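Local coordinates for beta-methylmalyl-CoA dehydratase (Chloroflexus aurantiacus, PDB 4E3E), which catalyses the reversible dehydration of beta-methylmalyl-CoA to mesaconyl-CoA in the glyoxylate assimilation cycle that regenerates acetyl-CoA and yields pyruvate, at residues G74-D79 / T107-I112; N83-L88 / G120-V125; Y185-A188 / S192-L195; N263-A268 / S293-K298. All blocks are in the same frame, centred on the assembly; numbering follows the deposited sequence.

Contact 1. Residues G74-D79 / T107-I112; sequences GKTVPD and TTSKVI
Thr107 and Ser109, two residues apart on strand 104-116, turn their side chains to helix 65-80, where Lys75 and Thr76 receive them. From Thr107 CB, which sits 4.0 Å from Lys75 CB, the side chain forks. With OG1 set beside the backbone N (chi1 -53°), the methyl CG2 falls anti to that N and comes within 3.6 Å of Thr76 CG2. The other branch, OG1, faces the start of the lysine chain, 3.8 Å from Lys75 CG; the two side chains are roughly perpendicular. Beyond CG the lysine bends at chi2 and chi3, carrying NZ off to Gln226 OE1 and the carbonyl O of Thr24. Thr76 CG2 also serves the second strand residue, lying 3.7 Å from Ser109 OG. That hydroxyl is hydrogen-bonded to Ser129 and His22, and Thr76 OG1 to Phe73 O and Arg144. The axes of 74-79 and 107-112 approach to 8.3 Å at 50°, consistent with the central helix of a hotdog fold lying on its sheet. Polar residues thus meet here through methyl and methylene groups: no hydrogen bond crosses, most hydroxyls are satisfied by third parties, and Thr107 OG1 is buried without a partner.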
# COMPACT_ATOMS: atom_id res chain seq x y z
N GLY A 74 -17.72 3.25 -4.84
CA GLY A 74 -17.61 2.33 -3.71
C GLY A 74 -18.64 2.56 -2.61
O GLY A 74 -19.20 1.60 -2.09
N LYS A 75 -18.88 3.82 -2.24
CA LYS A 75 -19.89 4.16 -1.24
C LYS A 75 -21.29 3.65 -1.57
O LYS A 75 -22.08 3.37 -0.67
CB LYS A 75 -20.01 5.68 -1.05
CG LYS A 75 -18.71 6.40 -0.83
CD LYS A 75 -18.11 6.00 0.47
CE LYS A 75 -16.69 5.50 0.30
NZ LYS A 75 -16.45 4.97 1.66
N THR A 76 -21.59 3.55 -2.87
CA THR A 76 -22.94 3.18 -3.32
C THR A 76 -23.11 1.67 -3.31
O THR A 76 -24.24 1.16 -3.29
CB THR A 76 -23.26 3.69 -4.75
OG1 THR A 76 -22.61 2.87 -5.75
CG2 THR A 76 -22.88 5.13 -4.92
N VAL A 77 -21.99 0.95 -3.32
CA VAL A 77 -22.04 -0.52 -3.46
C VAL A 77 -22.91 -1.26 -2.41
O VAL A 77 -23.74 -2.11 -2.78
CB VAL A 77 -20.63 -1.13 -3.60
CG1 VAL A 77 -20.67 -2.66 -3.52
CG2 VAL A 77 -19.99 -0.68 -4.91
N PRO A 78 -22.73 -0.94 -1.10
CA PRO A 78 -23.56 -1.64 -0.09
C PRO A 78 -25.07 -1.57 -0.37
O PRO A 78 -25.76 -2.57 -0.18
CB PRO A 78 -23.21 -0.89 1.22
CG PRO A 78 -21.84 -0.34 0.98
CD PRO A 78 -21.88 0.09 -0.47
N ASP A 79 -25.55 -0.42 -0.84
CA ASP A 79 -26.99 -0.19 -1.04
C ASP A 79 -27.52 -0.46 -2.44
O ASP A 79 -28.71 -0.70 -2.62
CB ASP A 79 -27.33 1.25 -0.65
CG ASP A 79 -26.89 1.58 0.76
OD1 ASP A 79 -27.24 0.83 1.68
OD2 ASP A 79 -26.19 2.59 0.94
N THR A 107 -21.80 10.48 -0.60
CA THR A 107 -22.53 10.09 -1.81
C THR A 107 -24.00 9.81 -1.49
O THR A 107 -24.35 9.29 -0.42
CB THR A 107 -21.84 8.88 -2.49
OG1 THR A 107 -20.46 9.19 -2.70
CG2 THR A 107 -22.49 8.57 -3.86
N THR A 108 -24.86 10.19 -2.42
CA THR A 108 -26.27 9.82 -2.35
C THR A 108 -26.64 9.31 -3.71
O THR A 108 -26.06 9.74 -4.71
CB THR A 108 -27.17 11.02 -2.01
OG1 THR A 108 -27.10 11.95 -3.09
CG2 THR A 108 -26.71 11.71 -0.73
N SER A 109 -27.60 8.38 -3.75
CA SER A 109 -28.12 7.84 -5.01
C SER A 109 -29.64 7.96 -5.06
O SER A 109 -30.33 7.76 -4.05
CB SER A 109 -27.74 6.37 -5.19
OG SER A 109 -26.34 6.24 -5.35
N LYS A 110 -30.16 8.29 -6.24
CA LYS A 110 -31.59 8.31 -6.48
C LYS A 110 -31.97 7.26 -7.52
O LYS A 110 -31.31 7.14 -8.54
CB LYS A 110 -32.01 9.69 -6.97
CG LYS A 110 -33.51 9.85 -7.13
CD LYS A 110 -33.80 11.26 -7.62
CE LYS A 110 -35.04 11.77 -6.99
NZ LYS A 110 -36.15 11.89 -7.98
N VAL A 111 -33.04 6.51 -7.26
CA VAL A 111 -33.55 5.56 -8.24
C VAL A 111 -34.35 6.32 -9.30
O VAL A 111 -35.35 6.99 -8.98
CB VAL A 111 -34.40 4.46 -7.59
CG1 VAL A 111 -34.92 3.49 -8.64
CG2 VAL A 111 -33.60 3.72 -6.53
N ILE A 112 -33.90 6.23 -10.55
CA ILE A 112 -34.53 6.94 -11.66
C ILE A 112 -35.07 5.99 -12.71
O ILE A 112 -35.60 6.41 -13.73
CB ILE A 112 -33.55 7.94 -12.33
CG1 ILE A 112 -32.34 7.21 -12.95
CG2 ILE A 112 -33.15 9.04 -11.35
CD1 ILE A 112 -31.52 8.06 -13.91

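Contact 2. Residues N83-L88 / G120-V125; sequences NAIANL and GKTGVV
Two small aliphatic contacts join strand 84-95 to strand 122-132 near their beginnings: Leu88 meets Val124, and Ile85 meets Thr122. Leu88 carries CG anti to its carbonyl carbon (chi1 -64°) and is extended at chi2, which sends CD1 across to Val124 CG2 at 3.9 Å. The valine offers the methyl that stands beside its backbone N, and the two side chains pass at a slant. Ile85 is bent at both torsions, and its touching atom is the methylene CG1, not the terminal methyl, at 4.1 Å from Thr122 CG2. These side chains cross almost perpendicularly. In Thr122 the rotation with OG1 between the backbone N and the carbonyl carbon (chi1 55°) hands the methyl to the isoleucine, while OG1 bonds to Asn117 ND2. No hydrogen bond crosses the contact, and the nearest CA pairs, Ile85 with Thr122 and Leu88 with Val124, remain 8.5 Å apart, too far for paired neighbouring strands. Ile85 to Leu88 probably contribute to the substrate-binding site, as in related enzymes. Strand 138-149 is the element between the two: its Met147 faces both Ile85 and Ala86 in a classic beta bulge at the corner of the chain, Trp145 pairs with Leu88 through the backbone, and on the other flank strand 122-132 is followed in the sheet by strand 104-116.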
# COMPACT_ATOMS: atom_id res chain seq x y z
N ASN A 83 -26.17 -6.93 -4.18
CA ASN A 83 -26.86 -8.09 -4.74
C ASN A 83 -27.00 -8.07 -6.27
O ASN A 83 -27.91 -8.69 -6.83
CB ASN A 83 -28.22 -8.23 -4.07
CG ASN A 83 -28.11 -8.31 -2.57
OD1 ASN A 83 -27.50 -9.24 -2.04
ND2 ASN A 83 -28.64 -7.30 -1.86
N ALA A 84 -26.08 -7.37 -6.94
CA ALA A 84 -26.09 -7.23 -8.40
C ALA A 84 -25.37 -8.38 -9.09
O ALA A 84 -24.40 -8.92 -8.56
CB ALA A 84 -25.48 -5.90 -8.82
N ILE A 85 -25.86 -8.75 -10.28
CA ILE A 85 -25.19 -9.71 -11.17
C ILE A 85 -24.10 -8.99 -11.98
O ILE A 85 -23.01 -9.52 -12.16
CB ILE A 85 -26.18 -10.41 -12.14
CG1 ILE A 85 -27.36 -11.05 -11.40
CG2 ILE A 85 -25.47 -11.43 -13.05
CD1 ILE A 85 -27.03 -12.32 -10.65
N ALA A 86 -24.41 -7.79 -12.46
CA ALA A 86 -23.47 -7.02 -13.28
C ALA A 86 -23.84 -5.55 -13.30
O ALA A 86 -25.01 -5.20 -13.13
CB ALA A 86 -23.43 -7.57 -14.71
N ASN A 87 -22.84 -4.71 -13.50
CA ASN A 87 -23.10 -3.33 -13.87
C ASN A 87 -23.30 -3.31 -15.37
O ASN A 87 -22.55 -3.95 -16.12
CB ASN A 87 -21.93 -2.43 -13.51
CG ASN A 87 -22.32 -0.96 -13.54
OD1 ASN A 87 -22.94 -0.45 -12.60
ND2 ASN A 87 -21.97 -0.26 -14.62
N LEU A 88 -24.33 -2.61 -15.83
CA LEU A 88 -24.68 -2.67 -17.24
C LEU A 88 -24.19 -1.48 -18.07
O LEU A 88 -23.98 -1.62 -19.27
CB LEU A 88 -26.18 -2.93 -17.42
CG LEU A 88 -26.67 -4.29 -16.90
CD1 LEU A 88 -28.19 -4.35 -16.99
CD2 LEU A 88 -26.03 -5.45 -17.65
N GLY A 120 -38.00 -12.90 -15.02
CA GLY A 120 -38.57 -12.61 -13.70
C GLY A 120 -37.67 -12.92 -12.50
O GLY A 120 -38.13 -12.82 -11.35
N LYS A 121 -36.41 -13.28 -12.75
CA LYS A 121 -35.46 -13.64 -11.69
C LYS A 121 -34.58 -12.47 -11.27
O LYS A 121 -34.03 -12.47 -10.17
CB LYS A 121 -34.59 -14.83 -12.11
CG LYS A 121 -35.39 -16.10 -12.40
CD LYS A 121 -34.56 -17.35 -12.18
CE LYS A 121 -35.46 -18.58 -12.18
NZ LYS A 121 -34.67 -19.80 -11.89
N THR A 122 -34.44 -11.49 -12.16
CA THR A 122 -33.63 -10.31 -11.91
C THR A 122 -34.34 -9.06 -12.43
O THR A 122 -35.40 -9.15 -13.05
CB THR A 122 -32.27 -10.40 -12.62
OG1 THR A 122 -32.50 -10.64 -14.02
CG2 THR A 122 -31.41 -11.52 -12.04
N GLY A 123 -33.75 -7.90 -12.18
CA GLY A 123 -34.25 -6.64 -12.70
C GLY A 123 -33.15 -5.60 -12.82
O GLY A 123 -32.10 -5.69 -12.17
N VAL A 124 -33.40 -4.60 -13.66
CA VAL A 124 -32.45 -3.52 -13.90
C VAL A 124 -32.87 -2.29 -13.11
O VAL A 124 -34.02 -1.85 -13.20
CB VAL A 124 -32.41 -3.16 -15.40
CG1 VAL A 124 -31.48 -1.98 -15.66
CG2 VAL A 124 -32.03 -4.38 -16.23
N VAL A 125 -31.94 -1.73 -12.35
CA VAL A 125 -32.20 -0.48 -11.61
C VAL A 125 -31.24 0.59 -12.10
O VAL A 125 -30.04 0.35 -12.25
CB VAL A 125 -32.15 -0.71 -10.07
CG1 VAL A 125 -30.96 -1.55 -9.67
CG2 VAL A 125 -32.18 0.60 -9.26

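Contact 3. Residues Y185-A188 / S192-L195; sequences YNLA and SNYL
A hydrophobic side chain lies against a backbone carbonyl here: Leu187 CD2 comes within 3.4 Å of Ser192 O, and Leu187 CB is also near that oxygen. The same leucine methyl reaches Leu195 CD2 at 3.9 Å, the two side chains set nearly square to each other, and lies at the edge of the Tyr185 ring, in its plane. Leu187 CG is anti to the carbonyl carbon (chi1 -68°), and its second methyl, CD1, is 3.8 Å from Asn193 OD1. Cutting Leu187 back to an alanine removes both methyls and would probably leave Leu195 CD2 without this apolar partner and open a gap beside Asn193 OD1. Polar links across the turn are slight. Ser192 N gives a weak bond to Leu187 O, 3.4 Å long and bent to 129°, and a water donates weakly to both Leu187 O and Asn193 OD1. Within the loop the bonding is firmer, since Tyr194 N donates to Ser192 OG at 3.0 Å. Tyr194 makes a cation-pi contact with Lys4 of the third subunit, and Ala188 packs on Val21 of that chain. Asn186 OD1 accepts from His189 N and Ser192 OG from the backbone two residues on, the marks of an asparagine N-cap opening the one-turn helix 187-190 and of an ST turn in the loop after it.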
# COMPACT_ATOMS: atom_id res chain seq x y z
N TYR A 185 4.21 25.79 -19.60
CA TYR A 185 3.91 24.36 -19.73
C TYR A 185 5.12 23.55 -20.18
O TYR A 185 5.53 23.62 -21.34
CB TYR A 185 2.73 24.13 -20.70
CG TYR A 185 2.16 22.74 -20.62
CD1 TYR A 185 1.25 22.40 -19.63
CD2 TYR A 185 2.54 21.75 -21.54
CE1 TYR A 185 0.73 21.12 -19.54
CE2 TYR A 185 2.01 20.47 -21.46
CZ TYR A 185 1.11 20.16 -20.46
OH TYR A 185 0.58 18.90 -20.36
N ASN A 186 5.71 22.79 -19.25
CA ASN A 186 6.89 22.00 -19.55
C ASN A 186 6.52 20.69 -20.23
O ASN A 186 6.06 19.75 -19.59
CB ASN A 186 7.71 21.78 -18.28
CG ASN A 186 9.06 21.16 -18.57
OD1 ASN A 186 9.18 20.21 -19.35
ND2 ASN A 186 10.09 21.69 -17.95
N LEU A 187 6.74 20.63 -21.54
CA LEU A 187 6.43 19.44 -22.34
C LEU A 187 7.25 18.20 -21.95
O LEU A 187 6.73 17.07 -21.95
CB LEU A 187 6.63 19.73 -23.83
CG LEU A 187 5.67 20.71 -24.50
CD1 LEU A 187 6.21 21.10 -25.87
CD2 LEU A 187 4.27 20.13 -24.61
N ALA A 188 8.52 18.40 -21.64
CA ALA A 188 9.39 17.30 -21.21
C ALA A 188 8.85 16.71 -19.90
O ALA A 188 8.79 15.48 -19.76
CB ALA A 188 10.83 17.76 -21.05
N SER A 192 5.20 14.41 -23.36
CA SER A 192 4.96 14.34 -24.80
C SER A 192 4.98 15.71 -25.44
O SER A 192 4.64 16.72 -24.80
CB SER A 192 3.62 13.65 -25.11
OG SER A 192 3.37 13.60 -26.51
N ASN A 193 5.39 15.75 -26.71
CA ASN A 193 5.29 16.95 -27.53
C ASN A 193 3.94 17.10 -28.22
O ASN A 193 3.60 18.18 -28.67
CB ASN A 193 6.42 16.98 -28.57
CG ASN A 193 7.78 17.12 -27.93
OD1 ASN A 193 7.96 17.89 -26.98
ND2 ASN A 193 8.76 16.38 -28.44
N TYR A 194 3.17 16.01 -28.27
CA TYR A 194 1.87 16.00 -28.92
C TYR A 194 0.80 16.71 -28.10
O TYR A 194 0.50 16.33 -26.97
CB TYR A 194 1.45 14.56 -29.26
CG TYR A 194 2.35 13.92 -30.31
CD1 TYR A 194 2.27 14.31 -31.65
CD2 TYR A 194 3.27 12.94 -29.96
CE1 TYR A 194 3.09 13.74 -32.61
CE2 TYR A 194 4.10 12.37 -30.92
CZ TYR A 194 4.01 12.77 -32.24
OH TYR A 194 4.82 12.20 -33.19
N LEU A 195 0.22 17.75 -28.69
CA LEU A 195 -0.84 18.53 -28.05
C LEU A 195 -2.18 18.28 -28.74
O LEU A 195 -2.27 17.48 -29.68
CB LEU A 195 -0.46 20.02 -28.02
CG LEU A 195 0.77 20.35 -27.18
CD1 LEU A 195 1.16 21.83 -27.30
CD2 LEU A 195 0.55 19.98 -25.71
O HOH W 1 8.37 15.83 -24.44

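Contact 4. Residues N263-A268 / S293-K298; sequences NGLANA and SEILAK
Leu265, near the end of helix 250-265, brings its two methyls to strand 288-300, and all the direct packing between 263-268 and 293-298 passes through them. The apolar part is the meeting of Leu265 CD2 with Ile295 CD1 at 4.2 Å, a loose van der Waals contact in which the side chains run antiparallel alongside each other. With CG1 beside the backbone N (chi1 -52°) and a second turn at chi2, Ile295 brings CD1 to the leucine. The mixed part is at the other methyl: Leu265 CD1 lies 3.9 Å from Ser293 OG and 4.0 Å from Ser293 CB, covering the serine side chain with hydrocarbon. Hydrogen bonds do not cross between the segments, but they surround the packing. Ser293 OG is bonded to His207 NE2 and Thr314 OG1, and the same histidine takes up Asn263 O through its ND1, so that one imidazole links helix and strand. The backbone forms a type I turn from Leu265 to Ala268, with Ala268 N donating to Leu265 O at 2.9 Å. Asn263 OD1 accepts from Asn6 N of the third subunit. The chemistry is therefore divided: van der Waals packing without a hydrogen bond joins the leucine to the strand, while the buried serine hydroxyl beneath it is satisfied by neighbouring strands and probably owes its orientation to them.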
# COMPACT_ATOMS: atom_id res chain seq x y z
N ASN A 263 1.14 6.15 -22.31
CA ASN A 263 1.94 5.90 -23.48
C ASN A 263 1.10 6.20 -24.72
O ASN A 263 0.47 5.30 -25.28
CB ASN A 263 2.45 4.44 -23.51
CG ASN A 263 3.48 4.21 -24.60
OD1 ASN A 263 4.06 5.17 -25.12
ND2 ASN A 263 3.72 2.95 -24.96
N GLY A 264 1.06 7.48 -25.11
CA GLY A 264 0.35 7.88 -26.33
C GLY A 264 -0.66 8.98 -26.10
O GLY A 264 -1.09 9.65 -27.07
N LEU A 265 -1.07 9.16 -24.85
CA LEU A 265 -1.98 10.25 -24.47
C LEU A 265 -1.48 11.04 -23.26
O LEU A 265 -2.27 11.48 -22.43
CB LEU A 265 -3.39 9.69 -24.22
CG LEU A 265 -4.17 9.27 -25.48
CD1 LEU A 265 -5.32 8.34 -25.14
CD2 LEU A 265 -4.66 10.50 -26.26
N ALA A 266 -0.16 11.22 -23.16
CA ALA A 266 0.46 11.85 -21.98
C ALA A 266 -0.09 13.25 -21.65
O ALA A 266 -0.18 13.60 -20.48
CB ALA A 266 1.98 11.91 -22.15
N ASN A 267 -0.46 14.03 -22.66
CA ASN A 267 -0.98 15.39 -22.39
C ASN A 267 -2.48 15.43 -22.10
O ASN A 267 -3.04 16.52 -21.86
CB ASN A 267 -0.57 16.38 -23.49
CG ASN A 267 0.89 16.77 -23.39
OD1 ASN A 267 1.64 16.72 -24.37
ND2 ASN A 267 1.32 17.15 -22.19
N ALA A 268 -3.14 14.26 -22.10
CA ALA A 268 -4.53 14.16 -21.66
C ALA A 268 -4.54 14.27 -20.14
O ALA A 268 -4.68 13.26 -19.43
CB ALA A 268 -5.17 12.86 -22.13
N SER A 293 -6.49 2.98 -27.77
CA SER A 293 -7.48 4.06 -27.79
C SER A 293 -7.77 4.57 -29.19
O SER A 293 -6.93 4.49 -30.09
CB SER A 293 -7.05 5.23 -26.90
OG SER A 293 -6.92 4.79 -25.56
N GLU A 294 -8.99 5.08 -29.37
CA GLU A 294 -9.36 5.77 -30.61
C GLU A 294 -9.77 7.19 -30.25
O GLU A 294 -10.44 7.39 -29.23
CB GLU A 294 -10.52 5.05 -31.28
CG GLU A 294 -11.04 5.75 -32.52
CD GLU A 294 -12.13 4.97 -33.21
OE1 GLU A 294 -12.45 3.86 -32.75
OE2 GLU A 294 -12.67 5.48 -34.21
N ILE A 295 -9.36 8.17 -31.07
CA ILE A 295 -9.89 9.51 -30.91
C ILE A 295 -11.24 9.54 -31.63
O ILE A 295 -11.29 9.60 -32.88
CB ILE A 295 -8.95 10.61 -31.47
CG1 ILE A 295 -7.51 10.48 -30.91
CG2 ILE A 295 -9.55 12.01 -31.23
CD1 ILE A 295 -7.39 10.53 -29.39
N LEU A 296 -12.33 9.47 -30.86
CA LEU A 296 -13.70 9.50 -31.42
C LEU A 296 -14.06 10.88 -31.95
O LEU A 296 -14.75 10.99 -32.97
CB LEU A 296 -14.73 9.10 -30.36
CG LEU A 296 -14.60 7.67 -29.83
CD1 LEU A 296 -15.64 7.43 -28.74
CD2 LEU A 296 -14.70 6.66 -30.96
N ALA A 297 -13.58 11.92 -31.28
CA ALA A 297 -13.96 13.29 -31.60
C ALA A 297 -13.02 14.26 -30.96
O ALA A 297 -12.37 13.96 -29.94
CB ALA A 297 -15.39 13.57 -31.13
N LYS A 298 -12.96 15.45 -31.56
CA LYS A 298 -12.20 16.56 -31.03
C LYS A 298 -13.13 17.77 -30.95
O LYS A 298 -13.81 18.09 -31.93
CB LYS A 298 -11.00 16.86 -31.93
CG LYS A 298 -10.18 18.07 -31.52
CD LYS A 298 -9.10 18.44 -32.55
CE LYS A 298 -8.01 17.39 -32.65
NZ LYS A 298 -6.95 17.80 -33.62

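Contacts 1 and 4 are the buried pair, each setting a helix against a strand of the same antiparallel sheet on opposite sides of the chain's centre, their centres about 31 Å apart. In both, hydrocarbon meets strand serines whose hydroxyls bond to third parties, but contact 1 uses threonine methyls and a lysine stem where contact 4 relies on leucine and isoleucine. Contact 2 is partly buried and purely side-chain packing; it adjoins contact 1, Val111 CG1 lying 4.0 Å from Val125 CG2 on neighbouring strands. Contact 3, a partly buried local turn, alone has polar bonds across it, weak and partly through water. It abuts contact 4 around Asn267, and both meet the third subunit.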